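Local coordinates for protein DynE8 (Micromonospora chersina, PDB 4AMM) that probably transfers acyl units as the acyltransferase domain of an iterative polyketide synthase that takes part in enediyne (dynemicin) biosynthesis, at residues A[101-106]-A[180-185]; A[152-157]-A[348-353]; A[184-189]-A[303-308]. All blocks are in the same frame, centred on the assembly; numbering follows the deposited sequence.

The three contacts run in a row through the core of the acyltransferase domain. Contacts 1 and 2 have centres about 8 Å apart, as do contacts 1 and 3, while contacts 2 and 3 are about 15 Å apart. The shared element is the parallel sheet of strands 305-306, 171-174, 99-103, 344-347 and 365-367. Contact 1 sets helix 178-185 on strand 99-103, contact 3 carries the end of that helix to edge strand 305-306, and contact 2 joins helix 144-165 to the loop after strand 344-347. Along the chain, segments of contacts 1 and 2 alternate, and contact 3 starts where contact 1 ends. Phe103 of contact 1 touches the probable nucleophile elbow, Gly174 to Gly178.

Contact 1 of 3, residues A[101-106]-A[180-185]; sequences LLFPGQ and LAALSW
Phe103 and Leu101 pack against Ala181, Ala182 and Trp185 in a buried strand-to-helix contact at the core of the parallel α/β sheet, with no hydrogen bond across it. Strand 99-103 and strand 171-174 are neighbours joined by the β-α-β crossover through helix 144-165. Helix 178-185 follows the Gly174-Ser176-Gly178 pattern, probably the nucleophile elbow of this acyltransferase; residues 180-185 run at 135° to strand residues 101-103, the axes of these segments 8.3 Å apart at their closest.

The Phe103 ring lies with one face on the helix backbone: Ala181 C sits over its centre and Ala182 N nearer the rim. Its two sides meet different methyls, CD1 touching Ala181 CB at 3.5 Å and CD2 lying 3.7 Å from Ala182 CB, while CZ reaches Trp185 CB at 3.7 Å. With CG anti to the carbonyl carbon (chi1 -75°), the ring leans beside its own backbone N and out over the helix. Phe103 and Trp185 are tilted obliquely, so they form neither a parallel stack nor a T. An alanine here would take away the whole ring and is likely to open a gap between the strand and the Ala181-Ala182 turn, taking from Trp185 CB the ring atom CZ it rests on. Ile159 of helix 144-165 also touches Phe103, on the same side of the sheet.

Two residues back, Leu101 makes a CH-pi contact: its CD1 stands 3.6 Å from the centroid of the five-membered ring of Trp185, only 18° off the normal, with NE1 the ring atom closest to that methyl at 3.5 Å.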
ATOM      1  N   LEU A 101      -3.192   2.462  -7.216  1.00 11.64           N
ATOM      2  CA  LEU A 101      -2.485   1.380  -6.533  1.00 11.39           C
ATOM      3  C   LEU A 101      -1.254   1.839  -5.775  1.00 11.35           C
ATOM      4  O   LEU A 101      -0.525   2.702  -6.197  1.00 12.15           O
ATOM      5  CB  LEU A 101      -2.061   0.279  -7.504  1.00 12.11           C
ATOM      6  CG  LEU A 101      -3.162  -0.238  -8.453  1.00 11.41           C
ATOM      7  CD1 LEU A 101      -2.551  -1.312  -9.330  1.00 12.72           C
ATOM      8  CD2 LEU A 101      -4.291  -0.817  -7.636  1.00 14.88           C
ATOM      9  N   LEU A 102      -1.065   1.188  -4.640  1.00 11.70           N
ATOM     10  CA  LEU A 102       0.196   1.365  -3.806  1.00 11.16           C
ATOM     11  C   LEU A 102       0.954   0.088  -3.702  1.00 10.44           C
ATOM     12  O   LEU A 102       0.385  -0.913  -3.266  1.00 12.25           O
ATOM     13  CB  LEU A 102      -0.221   1.819  -2.410  1.00 11.50           C
ATOM     14  CG  LEU A 102      -1.134   3.050  -2.310  1.00 10.85           C
ATOM     15  CD1 LEU A 102      -1.588   3.259  -0.812  1.00 15.20           C
ATOM     16  CD2 LEU A 102      -0.470   4.300  -2.790  1.00 16.63           C
ATOM     17  N   PHE A 103       2.243   0.116  -4.095  1.00  9.78           N
ATOM     18  CA  PHE A 103       3.045  -1.097  -3.998  1.00 11.01           C
ATOM     19  C   PHE A 103       4.101  -0.907  -2.883  1.00 11.21           C
ATOM     20  O   PHE A 103       4.952   0.001  -2.986  1.00 11.19           O
ATOM     21  CB  PHE A 103       3.770  -1.349  -5.319  1.00 12.20           C
ATOM     22  CG  PHE A 103       2.812  -1.877  -6.404  1.00 11.66           C
ATOM     23  CD1 PHE A 103       2.561  -3.224  -6.454  1.00 12.64           C
ATOM     24  CD2 PHE A 103       2.186  -1.031  -7.326  1.00 11.38           C
ATOM     25  CE1 PHE A 103       1.664  -3.769  -7.415  1.00 12.65           C
ATOM     26  CE2 PHE A 103       1.255  -1.595  -8.293  1.00 12.82           C
ATOM     27  CZ  PHE A 103       1.023  -2.936  -8.341  1.00 11.96           C
ATOM     28  N   PRO A 104       4.007  -1.733  -1.820  1.00 11.99           N
ATOM     29  CA  PRO A 104       4.872  -1.490  -0.654  1.00 12.36           C
ATOM     30  C   PRO A 104       6.293  -1.887  -0.881  1.00 12.73           C
ATOM     31  O   PRO A 104       6.685  -2.720  -1.744  1.00 13.47           O
ATOM     32  CB  PRO A 104       4.241  -2.398   0.395  1.00 14.13           C
ATOM     33  CG  PRO A 104       3.733  -3.566  -0.405  1.00 14.52           C
ATOM     34  CD  PRO A 104       3.135  -2.897  -1.687  1.00 12.29           C
ATOM     35  N   GLY A 105       7.115  -1.336   0.025  1.00 14.20           N
ATOM     36  CA  GLY A 105       8.523  -1.839   0.136  1.00 15.56           C
ATOM     37  C   GLY A 105       8.673  -2.642   1.410  1.00 16.90           C
ATOM     38  O   GLY A 105       7.685  -3.168   2.009  1.00 18.79           O
ATOM     39  N   GLN A 106       9.944  -2.718   1.817  1.00 19.71           N
ATOM     40  CA  GLN A 106      10.234  -3.458   3.043  1.00 23.29           C
ATOM     41  C   GLN A 106       9.721  -2.772   4.329  1.00 25.44           C
ATOM     42  O   GLN A 106       9.677  -1.555   4.402  1.00 28.58           O
ATOM     43  CB  GLN A 106      11.740  -3.831   2.948  1.00 24.68           C
ATOM     44  CG  GLN A 106      12.351  -4.472   4.104  1.00 29.73           C
ATOM     45  CD  GLN A 106      13.854  -4.578   3.896  1.00 29.92           C
ATOM     46  OE1 GLN A 106      14.647  -3.965   4.608  1.00 33.92           O
ATOM     47  NE2 GLN A 106      14.232  -5.307   2.918  1.00 29.86           N
ATOM     48  N   LEU A 180       9.633  -1.335  -8.233  1.00 12.43           N
ATOM     49  CA  LEU A 180       9.827  -2.517  -9.126  1.00 13.15           C
ATOM     50  C   LEU A 180       8.514  -3.203  -9.459  1.00 14.19           C
ATOM     51  O   LEU A 180       8.246  -3.497 -10.657  1.00 14.67           O
ATOM     52  CB  LEU A 180      10.779  -3.585  -8.573  1.00 14.68           C
ATOM     53  CG  LEU A 180      12.250  -3.237  -8.675  1.00 17.75           C
ATOM     54  CD1 LEU A 180      12.650  -1.995  -7.833  1.00 17.54           C
ATOM     55  CD2 LEU A 180      13.028  -4.473  -8.202  1.00 17.47           C
ATOM     56  N   ALA A 181       7.639  -3.379  -8.489  1.00 12.97           N
ATOM     57  CA  ALA A 181       6.351  -4.032  -8.715  1.00 12.87           C
ATOM     58  C   ALA A 181       5.477  -3.050  -9.487  1.00 13.04           C
ATOM     59  O   ALA A 181       4.701  -3.531 -10.394  1.00 14.08           O
ATOM     60  CB  ALA A 181       5.709  -4.391  -7.395  1.00 14.71           C
ATOM     61  N   ALA A 182       5.495  -1.751  -9.211  1.00 11.93           N
ATOM     62  CA  ALA A 182       4.694  -0.790  -9.959  1.00 12.98           C
ATOM     63  C   ALA A 182       5.099  -0.841 -11.441  1.00 13.66           C
ATOM     64  O   ALA A 182       4.185  -0.790 -12.324  1.00 15.50           O
ATOM     65  CB  ALA A 182       4.800   0.623  -9.379  1.00 13.48           C
ATOM     66  N   LEU A 183       6.387  -0.867 -11.728  1.00 13.23           N
ATOM     67  CA  LEU A 183       6.842  -0.927 -13.137  1.00 13.66           C
ATOM     68  C   LEU A 183       6.387  -2.216 -13.744  1.00 16.03           C
ATOM     69  O   LEU A 183       6.027  -2.213 -14.944  1.00 16.92           O
ATOM     70  CB  LEU A 183       8.377  -0.840 -13.132  1.00 14.24           C
ATOM     71  CG  LEU A 183       8.857   0.581 -12.880  1.00 16.00           C
ATOM     72  CD1 LEU A 183      10.348   0.661 -12.641  1.00 18.88           C
ATOM     73  CD2 LEU A 183       8.544   1.572 -14.062  1.00 17.85           C
ATOM     74  N   SER A 184       6.365  -3.339 -13.041  1.00 14.04           N
ATOM     75  CA  SER A 184       5.921  -4.627 -13.600  1.00 14.80           C
ATOM     76  C   SER A 184       4.434  -4.523 -13.923  1.00 15.10           C
ATOM     77  O   SER A 184       3.971  -4.881 -15.033  1.00 17.09           O
ATOM     78  CB  SER A 184       6.217  -5.815 -12.682  1.00 15.50           C
ATOM     79  OG  SER A 184       5.956  -7.030 -13.386  1.00 17.95           O
ATOM     80  N   TRP A 185       3.657  -3.985 -12.998  1.00 16.10           N
ATOM     81  CA  TRP A 185       2.229  -3.766 -13.264  1.00 15.46           C
ATOM     82  C   TRP A 185       2.006  -2.912 -14.490  1.00 16.11           C
ATOM     83  O   TRP A 185       1.037  -3.180 -15.275  1.00 17.16           O
ATOM     84  CB  TRP A 185       1.586  -3.086 -12.004  1.00 14.31           C
ATOM     85  CG  TRP A 185       0.156  -2.535 -12.243  1.00 14.69           C
ATOM     86  CD1 TRP A 185      -1.015  -3.254 -12.210  1.00 17.09           C
ATOM     87  CD2 TRP A 185      -0.158  -1.193 -12.625  1.00 14.88           C
ATOM     88  NE1 TRP A 185      -2.066  -2.424 -12.620  1.00 15.63           N
ATOM     89  CE2 TRP A 185      -1.585  -1.160 -12.787  1.00 14.04           C
ATOM     90  CE3 TRP A 185       0.585  -0.003 -12.758  1.00 14.80           C
ATOM     91  CZ2 TRP A 185      -2.254  -0.021 -13.151  1.00 14.81           C
ATOM     92  CZ3 TRP A 185      -0.128   1.171 -13.070  1.00 16.21           C
ATOM     93  CH2 TRP A 185      -1.529   1.132 -13.261  1.00 16.70           C
TER

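Contact 2 of 3, residues A[152-157]-A[348-353]; sequences IADSLA and VGPGRM
Asp154 and Ser155, on one side of helix 144-165, meet Val348, Gly349 and Pro350 in the loop that leaves strand 344-347. The closest backbone approach is 4.0 Å, between Ser155 CA and Gly349 CA.

The polar part centres on the serine hydroxyl. Ser155 OG lies 3.2 Å from Val348 O, a possible but long hydrogen bond; the hydroxyl has a single proton, and Ile151 O, one turn back in the helix, is within reach of it too. Its chi1 of -63° places OG beside its own backbone N, facing the loop. Val348 N probably bonds to Leu102 O of strand 99-103, which ties the start of the loop to the sheet.

The steric part concerns Gly349. Its CA is 3.4 Å from Ser155 OG, and a CB built on Gly349 would fall about 2.8 Å from Ser155 OG, a clash, consistent with glycine being needed where helix and loop are this close.

The van der Waals part is Pro350 against Asp154. The proline ring crosses the short aspartate side chain obliquely: Pro350 CG and CD both lie near Asp154 CB, at 3.7 Å, and Pro350 CB is 3.6 Å from Asp154 OD2. The methylene of the aspartate thus serves as packing surface. Pro104, which follows strand 99-103, also touches both Ser155 and Pro350.

The loop leads into helix 353-360, with Arg352 at its N-cap position. A Val-Gly-Pro-Gly sequence motif between an inner parallel strand and the next helix is a feature of the FabD-like acyltransferase fold, and here the contact lies close to the probable nucleophile elbow, which Ser155 approaches without touching.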
ATOM      1  N   ILE A 152       8.254  -8.809  -3.206  1.00 13.18           N
ATOM      2  CA  ILE A 152       7.926  -8.654  -4.632  1.00 13.62           C
ATOM      3  C   ILE A 152       7.147  -9.890  -5.075  1.00 15.12           C
ATOM      4  O   ILE A 152       6.159  -9.698  -5.822  1.00 14.90           O
ATOM      5  CB  ILE A 152       9.211  -8.393  -5.430  1.00 13.52           C
ATOM      6  CG1 ILE A 152       9.733  -7.016  -5.135  1.00 14.31           C
ATOM      7  CG2 ILE A 152       8.948  -8.657  -6.899  1.00 17.16           C
ATOM      8  CD1 ILE A 152       8.769  -5.877  -5.673  1.00 15.40           C
ATOM      9  N   ALA A 153       7.448 -11.078  -4.593  1.00 13.99           N
ATOM     10  CA  ALA A 153       6.623 -12.255  -4.999  1.00 14.15           C
ATOM     11  C   ALA A 153       5.187 -12.046  -4.533  1.00 15.02           C
ATOM     12  O   ALA A 153       4.231 -12.335  -5.323  1.00 16.74           O
ATOM     13  CB  ALA A 153       7.226 -13.526  -4.419  1.00 15.36           C
ATOM     14  N   ASP A 154       4.946 -11.549  -3.340  1.00 15.79           N
ATOM     15  CA  ASP A 154       3.557 -11.313  -2.865  1.00 15.43           C
ATOM     16  C   ASP A 154       2.935 -10.211  -3.696  1.00 15.70           C
ATOM     17  O   ASP A 154       1.741 -10.274  -4.027  1.00 15.20           O
ATOM     18  CB  ASP A 154       3.469 -11.000  -1.367  1.00 16.45           C
ATOM     19  CG  ASP A 154       3.723 -12.223  -0.498  1.00 22.16           C
ATOM     20  OD1 ASP A 154       3.407 -13.371  -0.906  1.00 25.64           O
ATOM     21  OD2 ASP A 154       4.213 -12.006   0.639  1.00 26.04           O
ATOM     22  N   SER A 155       3.648  -9.128  -3.997  1.00 13.51           N
ATOM     23  CA  SER A 155       3.092  -8.052  -4.884  1.00 14.54           C
ATOM     24  C   SER A 155       2.708  -8.613  -6.230  1.00 13.71           C
ATOM     25  O   SER A 155       1.676  -8.178  -6.834  1.00 13.58           O
ATOM     26  CB  SER A 155       4.036  -6.867  -4.974  1.00 13.81           C
ATOM     27  OG  SER A 155       4.144  -6.325  -3.645  1.00 17.30           O
ATOM     28  N   LEU A 156       3.543  -9.471  -6.792  1.00 14.67           N
ATOM     29  CA  LEU A 156       3.227 -10.011  -8.145  1.00 13.26           C
ATOM     30  C   LEU A 156       1.995 -10.905  -8.033  1.00 13.66           C
ATOM     31  O   LEU A 156       1.191 -10.935  -8.971  1.00 14.72           O
ATOM     32  CB  LEU A 156       4.430 -10.852  -8.649  1.00 14.19           C
ATOM     33  CG  LEU A 156       5.598  -9.972  -8.989  1.00 14.61           C
ATOM     34  CD1 LEU A 156       6.857 -10.874  -9.211  1.00 17.71           C
ATOM     35  CD2 LEU A 156       5.402  -9.085 -10.262  1.00 17.52           C
ATOM     36  N   ALA A 157       1.794 -11.611  -6.932  1.00 13.54           N
ATOM     37  CA  ALA A 157       0.542 -12.382  -6.704  1.00 13.56           C
ATOM     38  C   ALA A 157      -0.606 -11.420  -6.603  1.00 15.06           C
ATOM     39  O   ALA A 157      -1.695 -11.683  -7.196  1.00 14.52           O
ATOM     40  CB  ALA A 157       0.650 -13.204  -5.453  1.00 14.42           C
ATOM     41  N   VAL A 348      -1.258  -3.181  -2.934  1.00 12.97           N
ATOM     42  CA  VAL A 348      -1.105  -4.511  -3.618  1.00 15.37           C
ATOM     43  C   VAL A 348       0.209  -5.199  -3.208  1.00 17.53           C
ATOM     44  O   VAL A 348       1.266  -5.029  -3.814  1.00 18.00           O
ATOM     45  CB  VAL A 348      -1.077  -4.236  -5.131  1.00 14.75           C
ATOM     46  CG1 VAL A 348      -1.105  -5.551  -5.984  1.00 16.39           C
ATOM     47  CG2 VAL A 348      -2.284  -3.400  -5.576  1.00 18.55           C
ATOM     48  N   GLY A 349       0.156  -5.936  -2.114  1.00 19.21           N
ATOM     49  CA  GLY A 349       1.428  -6.431  -1.593  1.00 19.71           C
ATOM     50  C   GLY A 349       1.051  -6.875  -0.241  1.00 20.70           C
ATOM     51  O   GLY A 349      -0.131  -6.827   0.212  1.00 21.47           O
ATOM     52  N   PRO A 350       2.068  -7.414   0.441  1.00 19.28           N
ATOM     53  CA  PRO A 350       1.871  -7.940   1.766  1.00 19.44           C
ATOM     54  C   PRO A 350       1.869  -6.799   2.770  1.00 18.06           C
ATOM     55  O   PRO A 350       2.584  -5.825   2.590  1.00 19.81           O
ATOM     56  CB  PRO A 350       3.133  -8.821   1.951  1.00 20.08           C
ATOM     57  CG  PRO A 350       4.162  -8.283   1.075  1.00 19.63           C
ATOM     58  CD  PRO A 350       3.457  -7.506  -0.053  1.00 18.99           C
ATOM     59  N   GLY A 351       1.070  -6.995   3.811  1.00 20.19           N
ATOM     60  CA  GLY A 351       0.946  -6.080   4.935  1.00 19.33           C
ATOM     61  C   GLY A 351       0.141  -4.842   4.557  1.00 18.20           C
ATOM     62  O   GLY A 351      -0.501  -4.799   3.508  1.00 21.28           O
ATOM     63  N   ARG A 352       0.189  -3.831   5.392  1.00 17.23           N
ATOM     64  CA  ARG A 352      -0.513  -2.567   5.162  1.00 16.82           C
ATOM     65  C   ARG A 352       0.321  -1.330   5.435  1.00 16.82           C
ATOM     66  O   ARG A 352      -0.220  -0.272   5.805  1.00 18.48           O
ATOM     67  CB  ARG A 352      -1.911  -2.510   5.834  1.00 18.85           C
ATOM     68  CG  ARG A 352      -1.815  -2.468   7.309  1.00 21.52           C
ATOM     69  CD  ARG A 352      -3.272  -2.347   7.933  1.00 21.11           C
ATOM     70  NE  ARG A 352      -3.916  -1.108   7.447  1.00 25.61           N
ATOM     71  CZ  ARG A 352      -3.711   0.107   7.966  1.00 24.97           C
ATOM     72  NH1 ARG A 352      -2.935   0.269   9.053  1.00 25.63           N
ATOM     73  NH2 ARG A 352      -4.340   1.159   7.418  1.00 26.42           N
ATOM     74  N   MET A 353       1.628  -1.463   5.167  1.00 16.26           N
ATOM     75  CA  MET A 353       2.588  -0.336   5.379  0.50 17.28           C
ATOM     76  C   MET A 353       2.135   0.905   4.718  1.00 15.96           C
ATOM     77  O   MET A 353       2.108   1.980   5.325  1.00 16.82           O
ATOM     78  CB  MET A 353       3.978  -0.712   4.794  0.50 18.85           C
ATOM     79  CG  MET A 353       4.944   0.464   4.587  0.50 18.27           C
ATOM     80  SD  MET A 353       6.475  -0.063   3.691  0.50 19.10           S
ATOM     81  CE  MET A 353       7.305   1.475   3.934  0.50 14.29           C
TER

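Contact 3 of 3, residues A[184-189]-A[303-308]; sequences SWAGAL and RPVAST
Arg303 lies across Trp185, and its side chain can be followed from CB to tip along the ring. Arg303 CB sits 3.6 Å from both CH2 and CZ3 of Trp185, on the far end of the six-membered ring. Arg303 CG turns past the backbone, near Ala186 CA. Arg303 CD comes down over the ring face as a CH-pi contact, 3.7 Å from the six-membered centroid and 19° off the normal; this face is opposite to the one that takes the Leu101 methyl. From CG to NE the chain is extended, which carries NE to above the rim near the NE1-CE2 bond. There NE donates to a water at 2.9 Å, which in turn donates to Trp185 O, bridging the arginine to the end of the helix. Arg303 NH1 ends 3.7 Å from Trp185 NE1; the guanidinium lies beyond the NE1 rim of the indole, unstacked, its plane 56° from the ring.

Beside this, Pro304 O meets the ring at its edge, near its plane, 3.5 Å from Trp185 CZ3. Ala186 CB touches Val305 CG2 at 3.5 Å and also lies on Arg303 O.

The helix closes in a Schellman motif: Gly187, with positive phi, bonds back to Ser184 O, and Ala188 N to Leu183 O. Ser184 OG gives its proton to Leu189 O at 2.8 Å. The contact thus joins the end of helix 178-185 to the short, weakly bonded edge strand at about 305-306, with backbone bonds from Pro304 and Ala306 to Ala172, while Ile159 of helix 144-165 and Pro169 also touch Trp185.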
ATOM      1  N   SER A 184       6.365  -3.339 -13.041  1.00 14.04           N
ATOM      2  CA  SER A 184       5.921  -4.627 -13.600  1.00 14.80           C
ATOM      3  C   SER A 184       4.434  -4.523 -13.923  1.00 15.10           C
ATOM      4  O   SER A 184       3.971  -4.881 -15.033  1.00 17.09           O
ATOM      5  CB  SER A 184       6.217  -5.815 -12.682  1.00 15.50           C
ATOM      6  OG  SER A 184       5.956  -7.030 -13.386  1.00 17.95           O
ATOM      7  N   TRP A 185       3.657  -3.985 -12.998  1.00 16.10           N
ATOM      8  CA  TRP A 185       2.229  -3.766 -13.264  1.00 15.46           C
ATOM      9  C   TRP A 185       2.006  -2.912 -14.490  1.00 16.11           C
ATOM     10  O   TRP A 185       1.037  -3.180 -15.275  1.00 17.16           O
ATOM     11  CB  TRP A 185       1.586  -3.086 -12.004  1.00 14.31           C
ATOM     12  CG  TRP A 185       0.156  -2.535 -12.243  1.00 14.69           C
ATOM     13  CD1 TRP A 185      -1.015  -3.254 -12.210  1.00 17.09           C
ATOM     14  CD2 TRP A 185      -0.158  -1.193 -12.625  1.00 14.88           C
ATOM     15  NE1 TRP A 185      -2.066  -2.424 -12.620  1.00 15.63           N
ATOM     16  CE2 TRP A 185      -1.585  -1.160 -12.787  1.00 14.04           C
ATOM     17  CE3 TRP A 185       0.585  -0.003 -12.758  1.00 14.80           C
ATOM     18  CZ2 TRP A 185      -2.254  -0.021 -13.151  1.00 14.81           C
ATOM     19  CZ3 TRP A 185      -0.128   1.171 -13.070  1.00 16.21           C
ATOM     20  CH2 TRP A 185      -1.529   1.132 -13.261  1.00 16.70           C
ATOM     21  N   ALA A 186       2.856  -1.912 -14.703  1.00 15.69           N
ATOM     22  CA  ALA A 186       2.759  -0.946 -15.808  1.00 16.27           C
ATOM     23  C   ALA A 186       3.309  -1.584 -17.104  1.00 17.86           C
ATOM     24  O   ALA A 186       3.261  -0.892 -18.161  1.00 21.63           O
ATOM     25  CB  ALA A 186       3.445   0.381 -15.477  1.00 17.59           C
ATOM     26  N   GLY A 187       3.759  -2.814 -17.068  1.00 18.31           N
ATOM     27  CA  GLY A 187       4.273  -3.476 -18.332  1.00 19.26           C
ATOM     28  C   GLY A 187       5.706  -3.185 -18.685  1.00 19.91           C
ATOM     29  O   GLY A 187       6.158  -3.580 -19.790  1.00 22.34           O
ATOM     30  N   ALA A 188       6.521  -2.572 -17.806  1.00 19.49           N
ATOM     31  CA  ALA A 188       7.919  -2.286 -18.151  1.00 19.69           C
ATOM     32  C   ALA A 188       8.846  -3.524 -18.094  1.00 18.13           C
ATOM     33  O   ALA A 188       9.924  -3.575 -18.736  1.00 19.04           O
ATOM     34  CB  ALA A 188       8.435  -1.149 -17.253  1.00 20.10           C
ATOM     35  N   LEU A 189       8.474  -4.507 -17.264  1.00 18.07           N
ATOM     36  CA  LEU A 189       9.213  -5.707 -17.055  1.00 19.57           C
ATOM     37  C   LEU A 189       8.282  -6.847 -16.640  1.00 19.07           C
ATOM     38  O   LEU A 189       7.368  -6.648 -15.822  1.00 19.42           O
ATOM     39  CB  LEU A 189      10.226  -5.447 -15.915  1.00 21.47           C
ATOM     40  CG  LEU A 189      11.386  -6.407 -15.889  1.00 22.29           C
ATOM     41  CD1 LEU A 189      12.252  -6.324 -17.178  1.00 22.47           C
ATOM     42  CD2 LEU A 189      12.275  -6.112 -14.693  1.00 24.08           C
ATOM     43  N   ARG A 303       1.141   2.122 -18.450  1.00 20.41           N
ATOM     44  CA  ARG A 303       0.133   2.639 -17.498  1.00 18.81           C
ATOM     45  C   ARG A 303       0.876   3.687 -16.597  1.00 17.90           C
ATOM     46  O   ARG A 303       2.128   3.618 -16.489  1.00 17.71           O
ATOM     47  CB  ARG A 303      -0.446   1.515 -16.636  1.00 20.22           C
ATOM     48  CG  ARG A 303      -0.830   0.260 -17.418  1.00 24.05           C
ATOM     49  CD  ARG A 303      -1.565  -0.671 -16.502  1.00 26.77           C
ATOM     50  NE  ARG A 303      -1.874  -1.978 -17.055  1.00 37.58           N
ATOM     51  CZ  ARG A 303      -2.930  -2.729 -16.696  1.00 41.23           C
ATOM     52  NH1 ARG A 303      -3.847  -2.281 -15.823  1.00 37.42           N
ATOM     53  NH2 ARG A 303      -3.110  -3.918 -17.264  1.00 43.94           N
ATOM     54  N   PRO A 304       0.160   4.648 -15.992  1.00 17.15           N
ATOM     55  CA  PRO A 304       0.829   5.733 -15.261  1.00 15.30           C
ATOM     56  C   PRO A 304       1.477   5.224 -13.951  1.00 15.60           C
ATOM     57  O   PRO A 304       0.833   4.527 -13.173  1.00 15.54           O
ATOM     58  CB  PRO A 304      -0.294   6.701 -14.938  1.00 17.13           C
ATOM     59  CG  PRO A 304      -1.234   6.411 -16.137  1.00 16.94           C
ATOM     60  CD  PRO A 304      -1.288   4.997 -16.197  1.00 16.02           C
ATOM     61  N   VAL A 305       2.725   5.615 -13.782  1.00 15.04           N
ATOM     62  CA  VAL A 305       3.497   5.328 -12.543  1.00 14.52           C
ATOM     63  C   VAL A 305       4.001   6.638 -11.967  1.00 13.96           C
ATOM     64  O   VAL A 305       4.701   7.363 -12.661  1.00 14.97           O
ATOM     65  CB  VAL A 305       4.642   4.400 -12.853  1.00 14.68           C
ATOM     66  CG1 VAL A 305       5.426   4.120 -11.497  1.00 16.66           C
ATOM     67  CG2 VAL A 305       4.159   3.073 -13.350  1.00 14.72           C
ATOM     68  N   ALA A 306       3.599   7.015 -10.732  1.00 12.61           N
ATOM     69  CA  ALA A 306       4.124   8.195 -10.057  1.00 12.43           C
ATOM     70  C   ALA A 306       5.378   7.721  -9.310  1.00 12.94           C
ATOM     71  O   ALA A 306       5.250   6.870  -8.422  1.00 14.23           O
ATOM     72  CB  ALA A 306       3.077   8.714  -9.068  1.00 14.78           C
ATOM     73  N   SER A 307       6.536   8.179  -9.709  1.00 12.09           N
ATOM     74  CA  SER A 307       7.812   7.666  -9.185  1.00 11.32           C
ATOM     75  C   SER A 307       8.092   8.303  -7.823  1.00 12.02           C
ATOM     76  O   SER A 307       8.057   9.491  -7.616  1.00 12.01           O
ATOM     77  CB  SER A 307       8.889   8.071 -10.137  1.00 13.21           C
ATOM     78  OG  SER A 307      10.191   7.629  -9.628  1.00 13.30           O
ATOM     79  N   THR A 308       8.503   7.413  -6.916  1.00 11.42           N
ATOM     80  CA  THR A 308       9.082   7.849  -5.629  1.00 11.19           C
ATOM     81  C   THR A 308      10.589   8.044  -5.722  1.00 11.75           C
ATOM     82  O   THR A 308      11.245   8.350  -4.711  1.00 11.34           O
ATOM     83  CB  THR A 308       8.766   6.897  -4.463  1.00 11.05           C
ATOM     84  OG1 THR A 308       9.384   5.626  -4.622  1.00 12.18           O
ATOM     85  CG2 THR A 308       7.250   6.785  -4.285  1.00 12.99           C
TER
HETATM   86  O   HOH W   1       0.479  -3.317 -18.178  1.00 37.94           O